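Local coordinates for glycogen synthase (Cyanobacterium sp. CLg1, PDB 6GNF), which belongs to the bacterial glycogen/starch synthase family of glycosyltransferases, two-domain GT-B proteins, and is captured with ADP and a glycan bound, at residues 127-130 / 134-137; 170-175 / 207-212; 333-338 / 504-509. One frame throughout, in Å; residues are numbered along the deposited sequence.

Interaction 1 of 3, residues 127-130 / 134-137; sequences VDYI and ERFA. With BGC (beta-D-glucopyranose), chain D.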
loop_
_atom_site.group_PDB
_atom_site.type_symbol
_atom_site.label_atom_id
_atom_site.label_comp_id
_atom_site.label_asym_id
_atom_site.label_seq_id
_atom_site.Cartn_x
_atom_site.Cartn_y
_atom_site.Cartn_z
ATOM N N VAL A 127 -0.722 16.262 -6.119
ATOM C CA VAL A 127 0.391 17.200 -6.005
ATOM C C VAL A 127 1.344 16.773 -4.884
ATOM O O VAL A 127 0.907 16.337 -3.816
ATOM C CB VAL A 127 -0.107 18.641 -5.753
ATOM C CG1 VAL A 127 1.060 19.617 -5.719
ATOM C CG2 VAL A 127 -1.114 19.050 -6.823
ATOM N N ASP A 128 2.646 16.904 -5.144
ATOM C CA ASP A 128 3.682 16.604 -4.157
ATOM C C ASP A 128 4.307 17.888 -3.602
ATOM O O ASP A 128 4.372 18.903 -4.299
ATOM C CB ASP A 128 4.790 15.750 -4.790
ATOM C CG ASP A 128 4.326 14.348 -5.161
ATOM O OD1 ASP A 128 3.579 13.711 -4.383
ATOM O OD2 ASP A 128 4.737 13.873 -6.240
ATOM N N TYR A 129 4.797 17.825 -2.362
ATOM C CA TYR A 129 5.620 18.900 -1.815
ATOM C C TYR A 129 6.863 19.053 -2.690
ATOM O O TYR A 129 7.441 18.056 -3.134
ATOM C CB TYR A 129 6.050 18.600 -0.369
ATOM C CG TYR A 129 4.923 18.558 0.641
ATOM C CD1 TYR A 129 4.104 19.670 0.846
ATOM C CD2 TYR A 129 4.681 17.412 1.404
ATOM C CE1 TYR A 129 3.071 19.640 1.768
ATOM C CE2 TYR A 129 3.651 17.373 2.332
ATOM C CZ TYR A 129 2.849 18.495 2.510
ATOM O OH TYR A 129 1.810 18.505 3.410
ATOM N N ILE A 130 7.270 20.294 -2.947
ATOM C CA ILE A 130 8.489 20.548 -3.726
ATOM C C ILE A 130 9.707 19.842 -3.110
ATOM O O ILE A 130 10.559 19.319 -3.822
ATOM C CB ILE A 130 8.778 22.069 -3.905
ATOM C CG1 ILE A 130 9.000 22.785 -2.560
ATOM C CG2 ILE A 130 7.649 22.742 -4.682
ATOM C CD1 ILE A 130 10.458 23.000 -2.192
ATOM N N GLU A 134 14.424 16.385 -0.321
ATOM C CA GLU A 134 15.147 16.655 0.914
ATOM C C GLU A 134 14.535 15.904 2.100
ATOM O O GLU A 134 15.252 15.335 2.915
ATOM C CB GLU A 134 15.196 18.158 1.184
ATOM C CG GLU A 134 16.057 18.943 0.212
ATOM C CD GLU A 134 15.368 19.268 -1.109
ATOM O OE1 GLU A 134 15.987 19.930 -1.978
ATOM O OE2 GLU A 134 14.205 18.853 -1.320
ATOM N N ARG A 135 13.207 15.891 2.184
ATOM C CA ARG A 135 12.488 15.250 3.285
ATOM C C ARG A 135 12.763 13.762 3.393
ATOM O O ARG A 135 12.973 13.247 4.492
ATOM C CB ARG A 135 10.972 15.460 3.137
ATOM C CG ARG A 135 10.458 16.747 3.770
ATOM C CD ARG A 135 9.178 17.258 3.125
ATOM N NE ARG A 135 8.196 16.208 2.876
ATOM C CZ ARG A 135 7.179 15.885 3.670
ATOM N NH1 ARG A 135 6.970 16.516 4.819
ATOM N NH2 ARG A 135 6.357 14.907 3.300
ATOM N N PHE A 136 12.760 13.062 2.267
ATOM C CA PHE A 136 12.900 11.613 2.298
ATOM C C PHE A 136 14.347 11.134 2.247
ATOM O O PHE A 136 14.672 10.104 2.832
ATOM C CB PHE A 136 12.032 10.961 1.221
ATOM C CG PHE A 136 10.564 11.224 1.403
ATOM C CD1 PHE A 136 9.975 11.126 2.659
ATOM C CD2 PHE A 136 9.766 11.582 0.325
ATOM C CE1 PHE A 136 8.626 11.380 2.829
ATOM C CE2 PHE A 136 8.406 11.833 0.494
ATOM C CZ PHE A 136 7.840 11.737 1.746
ATOM N N ALA A 137 15.227 11.896 1.606
ATOM C CA ALA A 137 16.658 11.662 1.785
ATOM C C ALA A 137 17.031 11.800 3.271
ATOM O O ALA A 137 17.830 11.022 3.796
ATOM C CB ALA A 137 17.477 12.625 0.946
HETATM C C2 BGC D . 2.606 11.839 -7.525
HETATM C C3 BGC D . 2.959 10.793 -6.466
HETATM C C4 BGC D . 1.683 10.416 -5.704
HETATM C C5 BGC D . 0.491 10.109 -6.624
HETATM C C6 BGC D . -0.810 10.123 -5.833
HETATM C C1 BGC D . 1.555 11.224 -8.454
HETATM O O1 BGC D . 1.298 12.078 -9.574
HETATM O O2 BGC D . 3.756 12.264 -8.270
HETATM O O3 BGC D . 3.979 11.258 -5.561
HETATM O O4 BGC D . 1.945 9.256 -4.913
HETATM O O5 BGC D . 0.352 11.030 -7.710
HETATM O O6 BGC D . -1.614 9.045 -6.303
#
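The loop that leads into helix 132-144 forms part of the wall of the glycan pocket, and the contact of Tyr129 with Arg135 sets it against the first turn of that helix. CD2 of the phenol, with CE2 a little farther off, lies over one face of the guanidinium: Tyr129 CD2 is 3.6 Å from Arg135 NH2, displaced toward the rim of the flat group. Ring and guanidinium planes are 62° apart, so this is a tilted van der Waals contact and no parallel stack. A bend at chi3 (44°) turns the guanidinium away from the line of the arginine chain. Its orientation is set from outside, NH1 bonding to Val108 O and NE to Asn132 OD1, while Tyr129 OH is held by Lys119 O. The Tyr129 ring also receives Lys112 in a cation-pi contact. One residue earlier, Asp128 meets beta-D-glucopyranose with both carboxylate oxygens; O2 of the sugar donates to Asp128 OD2 at 2.8 Å, and O3 lies 2.8 Å from Asp128 OD1. The two flat groups thus meet with their polar ends held by backbone carbonyls and, for NE, by the Asn132 side chain, while Asp128, next in the chain to this pair, meets two adjacent sugar hydroxyls.

Interaction 2 of 3, residues 170-175 / 207-212; sequences NDWHTS and GRFPSS. With GLC (alpha-D-glucopyranose), chain B; AC1 (4,6-dideoxy-4-{[(1S,4R,5S,6S)-4,5,6-trihydroxy-3-(hydroxymethyl)cyclohex-2-en-1-yl]amino}-alpha-D-glucopyranose), chain C; SO4 (sulfate ion), chain I; SO4 (sulfate ion), chain J.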
loop_
_atom_site.group_PDB
_atom_site.type_symbol
_atom_site.label_atom_id
_atom_site.label_comp_id
_atom_site.label_asym_id
_atom_site.label_seq_id
_atom_site.Cartn_x
_atom_site.Cartn_y
_atom_site.Cartn_z
ATOM N N ASN A 170 11.063 0.279 2.644
ATOM C CA ASN A 170 9.763 0.169 2.015
ATOM C C ASN A 170 9.570 1.255 0.976
ATOM O O ASN A 170 9.630 2.435 1.286
ATOM C CB ASN A 170 8.671 0.233 3.080
ATOM C CG ASN A 170 8.673 -0.990 3.961
ATOM O OD1 ASN A 170 8.079 -2.009 3.631
ATOM N ND2 ASN A 170 9.371 -0.908 5.090
ATOM N N ASP A 171 9.414 0.839 -0.279
ATOM C CA ASP A 171 9.080 1.723 -1.389
ATOM C C ASP A 171 10.135 2.792 -1.698
ATOM O O ASP A 171 11.221 2.825 -1.088
ATOM C CB ASP A 171 7.695 2.355 -1.186
ATOM C CG ASP A 171 6.591 1.652 -1.999
ATOM O OD1 ASP A 171 6.848 0.864 -2.933
ATOM O OD2 ASP A 171 5.432 1.900 -1.645
ATOM N N TRP A 172 9.843 3.617 -2.703
ATOM C CA TRP A 172 10.833 4.541 -3.232
ATOM C C TRP A 172 11.331 5.561 -2.208
ATOM O O TRP A 172 12.467 6.014 -2.307
ATOM C CB TRP A 172 10.306 5.250 -4.480
ATOM C CG TRP A 172 9.234 6.245 -4.216
ATOM C CD1 TRP A 172 7.887 6.028 -4.261
ATOM C CD2 TRP A 172 9.405 7.626 -3.876
ATOM N NE1 TRP A 172 7.207 7.187 -3.959
ATOM C CE2 TRP A 172 8.119 8.182 -3.723
ATOM C CE3 TRP A 172 10.518 8.444 -3.684
ATOM C CZ2 TRP A 172 7.921 9.521 -3.397
ATOM C CZ3 TRP A 172 10.318 9.771 -3.352
ATOM C CH2 TRP A 172 9.029 10.297 -3.213
ATOM N N HIS A 173 10.496 5.908 -1.231
ATOM C CA HIS A 173 10.826 6.971 -0.264
ATOM C C HIS A 173 12.104 6.690 0.508
ATOM O O HIS A 173 12.808 7.616 0.919
ATOM C CB HIS A 173 9.706 7.174 0.762
ATOM C CG HIS A 173 8.333 7.195 0.171
ATOM N ND1 HIS A 173 7.532 6.072 0.117
ATOM C CD2 HIS A 173 7.618 8.202 -0.387
ATOM C CE1 HIS A 173 6.387 6.387 -0.461
ATOM N NE2 HIS A 173 6.414 7.672 -0.778
ATOM N N THR A 174 12.356 5.409 0.758
ATOM C CA THR A 174 13.492 4.973 1.549
ATOM C C THR A 174 14.548 4.259 0.701
ATOM O O THR A 174 15.453 3.609 1.240
ATOM C CB THR A 174 13.026 4.003 2.645
ATOM O OG1 THR A 174 12.476 2.827 2.028
ATOM C CG2 THR A 174 11.992 4.674 3.534
ATOM N N SER A 175 14.452 4.375 -0.621
ATOM C CA SER A 175 15.291 3.570 -1.506
ATOM C C SER A 175 16.736 4.061 -1.626
ATOM O O SER A 175 17.539 3.378 -2.236
ATOM C CB SER A 175 14.649 3.429 -2.893
ATOM O OG SER A 175 14.515 4.686 -3.518
ATOM N N GLY A 207 10.425 7.506 -7.437
ATOM C CA GLY A 207 11.308 8.588 -7.047
ATOM C C GLY A 207 12.054 9.101 -8.253
ATOM O O GLY A 207 13.287 9.177 -8.244
ATOM N N ARG A 208 11.301 9.412 -9.308
ATOM C CA ARG A 208 11.849 10.077 -10.464
ATOM C C ARG A 208 11.911 11.564 -10.162
ATOM O O ARG A 208 10.897 12.165 -9.813
ATOM C CB ARG A 208 10.988 9.830 -11.700
ATOM C CG ARG A 208 10.879 8.364 -12.070
ATOM C CD ARG A 208 10.130 8.180 -13.374
ATOM N NE ARG A 208 9.925 6.771 -13.688
ATOM C CZ ARG A 208 9.451 6.318 -14.848
ATOM N NH1 ARG A 208 9.126 7.164 -15.818
ATOM N NH2 ARG A 208 9.300 5.012 -15.043
ATOM N N PHE A 209 13.113 12.132 -10.251
ATOM C CA PHE A 209 13.332 13.548 -10.006
ATOM C C PHE A 209 14.274 14.096 -11.050
ATOM O O PHE A 209 15.058 13.346 -11.618
ATOM C CB PHE A 209 13.955 13.753 -8.627
ATOM C CG PHE A 209 13.084 13.298 -7.512
ATOM C CD1 PHE A 209 11.924 13.997 -7.201
ATOM C CD2 PHE A 209 13.401 12.166 -6.784
ATOM C CE1 PHE A 209 11.103 13.583 -6.177
ATOM C CE2 PHE A 209 12.584 11.743 -5.760
ATOM C CZ PHE A 209 11.437 12.456 -5.454
ATOM N N PRO A 210 14.209 15.409 -11.309
ATOM C CA PRO A 210 15.147 16.003 -12.254
ATOM C C PRO A 210 16.588 15.816 -11.810
ATOM O O PRO A 210 16.863 15.790 -10.610
ATOM C CB PRO A 210 14.782 17.491 -12.233
ATOM C CG PRO A 210 13.396 17.553 -11.691
ATOM C CD PRO A 210 13.286 16.407 -10.741
ATOM N N SER A 211 17.495 15.723 -12.770
ATOM C CA SER A 211 18.894 15.476 -12.467
ATOM C C SER A 211 19.508 16.653 -11.717
ATOM O O SER A 211 20.428 16.476 -10.930
ATOM C CB SER A 211 19.658 15.155 -13.741
ATOM O OG SER A 211 19.297 16.045 -14.771
ATOM N N SER A 212 18.931 17.834 -11.905
ATOM C CA SER A 212 19.324 19.029 -11.168
ATOM C C SER A 212 19.113 18.919 -9.657
ATOM O O SER A 212 19.603 19.760 -8.902
ATOM C CB SER A 212 18.548 20.236 -11.680
ATOM O OG SER A 212 17.168 20.047 -11.441
HETATM C C1 GLC B . 2.121 9.491 -3.504
HETATM C C2 GLC B . 3.379 8.764 -3.004
HETATM C C3 GLC B . 3.165 7.255 -3.086
HETATM C C4 GLC B . 1.911 6.864 -2.307
HETATM C C5 GLC B . 0.712 7.613 -2.903
HETATM C C6 GLC B . -0.636 7.252 -2.260
HETATM O O2 GLC B . 4.523 9.110 -3.792
HETATM O O3 GLC B . 4.297 6.539 -2.594
HETATM O O4 GLC B . 1.762 5.443 -2.401
HETATM O O5 GLC B . 0.955 9.026 -2.799
HETATM O O6 GLC B . -0.677 7.584 -0.862
HETATM C C1 AC1 C . 1.694 4.772 -1.144
HETATM O O2 AC1 C . 3.915 3.905 -1.644
HETATM C C2 AC1 C . 2.601 3.540 -1.175
HETATM C C4A AC1 C . -0.381 -3.137 -1.894
HETATM C C3 AC1 C . 2.012 2.421 -2.035
HETATM O O3 AC1 C . 2.836 1.267 -1.847
HETATM C C4 AC1 C . 0.542 2.125 -1.663
HETATM N N4A AC1 C . -0.094 1.044 -2.452
HETATM C C5 AC1 C . -0.225 3.450 -1.787
HETATM O O5 AC1 C . 0.330 4.412 -0.881
HETATM C C6 AC1 C . -1.705 3.322 -1.463
HETATM C C1B AC1 C . 0.395 -0.333 -2.566
HETATM C C2B AC1 C . -0.421 -1.242 -3.532
HETATM O O2B AC1 C . -1.416 -0.543 -4.274
HETATM C C3B AC1 C . -1.194 -2.377 -2.900
HETATM O O3B AC1 C . -1.580 -3.302 -3.916
HETATM O O4 AC1 C . -1.286 -4.029 -1.236
HETATM C C5B AC1 C . 0.261 -2.200 -0.905
HETATM C C7B AC1 C . 0.557 -0.943 -1.195
HETATM C C6B AC1 C . 0.621 -2.731 0.446
HETATM O O6B AC1 C . 1.523 -3.819 0.236
HETATM S S SO4 I . 16.984 19.226 -15.279
HETATM O O1 SO4 I . 17.916 18.206 -14.748
HETATM O O2 SO4 I . 17.734 20.336 -15.918
HETATM O O3 SO4 I . 16.193 19.790 -14.155
HETATM O O4 SO4 I . 16.104 18.573 -16.276
HETATM S S SO4 J . 7.266 10.046 -7.615
HETATM O O1 SO4 J . 7.821 8.845 -6.955
HETATM O O2 SO4 J . 8.376 10.870 -8.156
HETATM O O3 SO4 J . 6.471 10.812 -6.621
HETATM O O4 SO4 J . 6.396 9.636 -8.742
#
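Trp172 packs against Gly207 and Phe209 at the glycan pocket, a good illustration of how one indole can serve both a buried contact and a ligand. The apolar part comes first. Trp172 CE3 sits 3.5 Å from Gly207 CA, an approach made possible by the absence of a side chain at that residue, whose backbone also adopts positive phi. Farther along the benzo ring, Trp172 CZ3 reaches Phe209 CZ at 3.6 Å; CZ3 comes to the edge of the phenyl ring, and the two ring planes are inclined at 60°. On the opposite face of the indole from Gly207 N lies the CD2 atom of His173, so the tryptophan is held between backbone and imidazole. A chi1 of 71°, with CG between the backbone N and the carbonyl carbon, turns the indole toward Gly207.

Hydrogen bonds form the second group. Trp172 NE1 donates to O3 of alpha-D-glucopyranose at 3.3 Å, and more weakly to O2 of the same sugar. Asp171 OD2 alone accepts from two hydroxyls of the AC1 unit, O3 at 2.7 Å and O2 at 2.5 Å, while its OD1 is bonded to the backbone N atoms of His201 and Asn202. Within the turn, Ser175 OG gives a 2.7 Å bond to Trp172 O. A sulfate, probably from the crystallisation liquor, takes the N-H of Gly207 (3.0 Å to O1) and sets that oxygen over the indole face.

In the fold, 170-175 links strand 166-170 of the large mixed sheet to helix 177-186. Segment 207-212 carries the edge strand 208-209, paired with strand 251-256 through Phe209 and Leu255, so the contact sets the loop after a large-sheet strand against the start of the small antiparallel sheet's edge strand.

Interaction 3 of 3, residues 333-338 / 504-509; sequences LCKVAL and QEYGTP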
loop_
_atom_site.group_PDB
_atom_site.type_symbol
_atom_site.label_atom_id
_atom_site.label_comp_id
_atom_site.label_asym_id
_atom_site.label_seq_id
_atom_site.Cartn_x
_atom_site.Cartn_y
_atom_site.Cartn_z
ATOM N N LEU A 333 -28.335 -9.581 8.498
ATOM C CA LEU A 333 -28.650 -8.368 9.241
ATOM C C LEU A 333 -27.701 -7.247 8.815
ATOM O O LEU A 333 -28.130 -6.120 8.580
ATOM C CB LEU A 333 -28.600 -8.626 10.752
ATOM C CG LEU A 333 -29.112 -7.530 11.707
ATOM C CD1 LEU A 333 -29.468 -8.126 13.063
ATOM C CD2 LEU A 333 -28.112 -6.402 11.905
ATOM N N CYS A 334 -26.419 -7.568 8.675
ATOM C CA CYS A 334 -25.440 -6.610 8.155
ATOM C C CYS A 334 -25.805 -6.125 6.747
ATOM O O CYS A 334 -25.666 -4.946 6.447
ATOM C CB CYS A 334 -24.040 -7.218 8.161
ATOM S SG CYS A 334 -23.366 -7.419 9.827
ATOM N N LYS A 335 -26.287 -7.031 5.901
ATOM C CA LYS A 335 -26.712 -6.672 4.545
ATOM C C LYS A 335 -27.851 -5.654 4.564
ATOM O O LYS A 335 -27.784 -4.620 3.896
ATOM C CB LYS A 335 -27.146 -7.915 3.760
ATOM C CG LYS A 335 -27.424 -7.642 2.289
ATOM C CD LYS A 335 -27.605 -8.925 1.505
ATOM C CE LYS A 335 -27.918 -8.639 0.048
ATOM N NZ LYS A 335 -27.936 -9.887 -0.764
ATOM N N VAL A 336 -28.917 -5.978 5.287
ATOM C CA VAL A 336 -30.050 -5.064 5.449
ATOM C C VAL A 336 -29.635 -3.722 6.067
ATOM O O VAL A 336 -30.177 -2.678 5.703
ATOM C CB VAL A 336 -31.181 -5.749 6.254
ATOM C CG1 VAL A 336 -32.171 -4.754 6.835
ATOM C CG2 VAL A 336 -31.847 -6.835 5.419
ATOM N N ALA A 337 -28.679 -3.748 6.994
ATOM C CA ALA A 337 -28.153 -2.524 7.604
ATOM C C ALA A 337 -27.411 -1.650 6.586
ATOM O O ALA A 337 -27.591 -0.429 6.562
ATOM C CB ALA A 337 -27.236 -2.864 8.769
ATOM N N LEU A 338 -26.581 -2.279 5.758
ATOM C CA LEU A 338 -25.872 -1.580 4.686
ATOM C C LEU A 338 -26.857 -0.965 3.703
ATOM O O LEU A 338 -26.744 0.206 3.344
ATOM C CB LEU A 338 -24.946 -2.546 3.943
ATOM C CG LEU A 338 -24.127 -2.010 2.766
ATOM C CD1 LEU A 338 -23.205 -0.882 3.203
ATOM C CD2 LEU A 338 -23.332 -3.144 2.140
ATOM N N GLN A 504 -24.092 -15.845 -11.698
ATOM C CA GLN A 504 -24.564 -17.156 -12.126
ATOM C C GLN A 504 -24.669 -18.138 -10.963
ATOM O O GLN A 504 -25.496 -19.040 -10.992
ATOM C CB GLN A 504 -23.615 -17.742 -13.163
ATOM C CG GLN A 504 -23.671 -17.066 -14.531
ATOM C CD GLN A 504 -24.620 -17.752 -15.488
ATOM O OE1 GLN A 504 -25.519 -18.481 -15.065
ATOM N NE2 GLN A 504 -24.452 -17.499 -16.778
ATOM N N GLU A 505 -23.835 -17.956 -9.941
ATOM C CA GLU A 505 -23.849 -18.827 -8.760
ATOM C C GLU A 505 -24.523 -18.207 -7.538
ATOM O O GLU A 505 -24.686 -18.881 -6.522
ATOM C CB GLU A 505 -22.424 -19.226 -8.378
ATOM C CG GLU A 505 -21.752 -20.169 -9.359
ATOM C CD GLU A 505 -20.366 -20.592 -8.908
ATOM O OE1 GLU A 505 -19.584 -21.018 -9.781
ATOM O OE2 GLU A 505 -20.047 -20.507 -7.701
ATOM N N TYR A 506 -24.917 -16.939 -7.623
ATOM C CA TYR A 506 -25.476 -16.248 -6.465
ATOM C C TYR A 506 -26.679 -16.997 -5.899
ATOM O O TYR A 506 -27.594 -17.358 -6.638
ATOM C CB TYR A 506 -25.883 -14.812 -6.811
ATOM C CG TYR A 506 -26.548 -14.096 -5.650
ATOM C CD1 TYR A 506 -25.820 -13.744 -4.516
ATOM C CD2 TYR A 506 -27.904 -13.792 -5.678
ATOM C CE1 TYR A 506 -26.427 -13.102 -3.447
ATOM C CE2 TYR A 506 -28.517 -13.154 -4.612
ATOM C CZ TYR A 506 -27.773 -12.812 -3.498
ATOM O OH TYR A 506 -28.344 -12.175 -2.428
ATOM N N GLY A 507 -26.674 -17.202 -4.585
ATOM C CA GLY A 507 -27.783 -17.852 -3.886
ATOM C C GLY A 507 -27.815 -19.374 -3.923
ATOM O O GLY A 507 -28.603 -19.993 -3.203
ATOM N N THR A 508 -26.967 -19.988 -4.747
ATOM C CA THR A 508 -26.966 -21.444 -4.908
ATOM C C THR A 508 -26.173 -22.098 -3.774
ATOM O O THR A 508 -25.492 -21.408 -3.013
ATOM C CB THR A 508 -26.345 -21.859 -6.257
ATOM O OG1 THR A 508 -24.951 -21.522 -6.271
ATOM C CG2 THR A 508 -27.067 -21.178 -7.412
ATOM N N PRO A 509 -26.271 -23.433 -3.643
ATOM C CA PRO A 509 -25.431 -24.131 -2.674
ATOM C C PRO A 509 -23.940 -23.832 -2.820
ATOM O O PRO A 509 -23.238 -23.783 -1.812
ATOM C CB PRO A 509 -25.718 -25.600 -2.972
ATOM C CG PRO A 509 -27.138 -25.597 -3.416
ATOM C CD PRO A 509 -27.323 -24.315 -4.183
#
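Lys335 and Tyr506 approach from opposite directions and meet at their polar ends, with Lys335 NZ 2.9 Å from Tyr506 OH. The angle is poor for a hydrogen bond, so this is better read as a close polar contact whose geometry is probably set by the other partners of NZ. The ammonium group finds those partners nearby: a salt bridge to Asp425 OD2 and hydrogen bonds to the backbone oxygens of Pro348 and Ile350. Lys335 spans the gap from its helix by being extended throughout, CG lying anti to the backbone N (chi1 -172°). The phenol is positioned on its own side by an edge-to-face contact with Phe511 and by packing on Pro351.

Behind Tyr506 stands a compact turn. Glu505 O accepts twice from Thr508, from its N at 3.1 Å and from its OG1 at 2.7 Å, which ties the two ends of the turn together through backbone and side chain alike. Gly507 supplies the positive phi of 82°. Thr508 is the N-cap of the next helix, and its hydroxyl also reaches Phe511 N in a weak bond.

Through Tyr506 this connection between helices 485-503 and 509-520 reaches helix 327-341 and the loops leading into strands 352-356 and 426-429. The arrangement is a type II beta turn running into a threonine N-cap, beside the parallel sheet of the Rossmann-like C-terminal domain of a GT-B fold.

Interactions 1 and 2 are neighbours with centres 9 Å apart, both inside the starch synthase catalytic domain, and Phe136 joins them by packing on Trp172 and His173. Each holds residues of the same glycan pocket, Asp128 in one and Asp171, Trp172 and His173 in the other. Interaction 2 is the buried one, built on aromatic and glycine packing; interaction 1 is partly buried and sets a guanidinium against a phenol. Interaction 3, on the other side of the chain's centre and with its own centre about 46 Å and 45 Å from theirs, has the least buried surface and meets through a single polar pair. It brings a helix together with the turn between two others, beside a parallel sheet, whereas the first two shape a wall of the pocket.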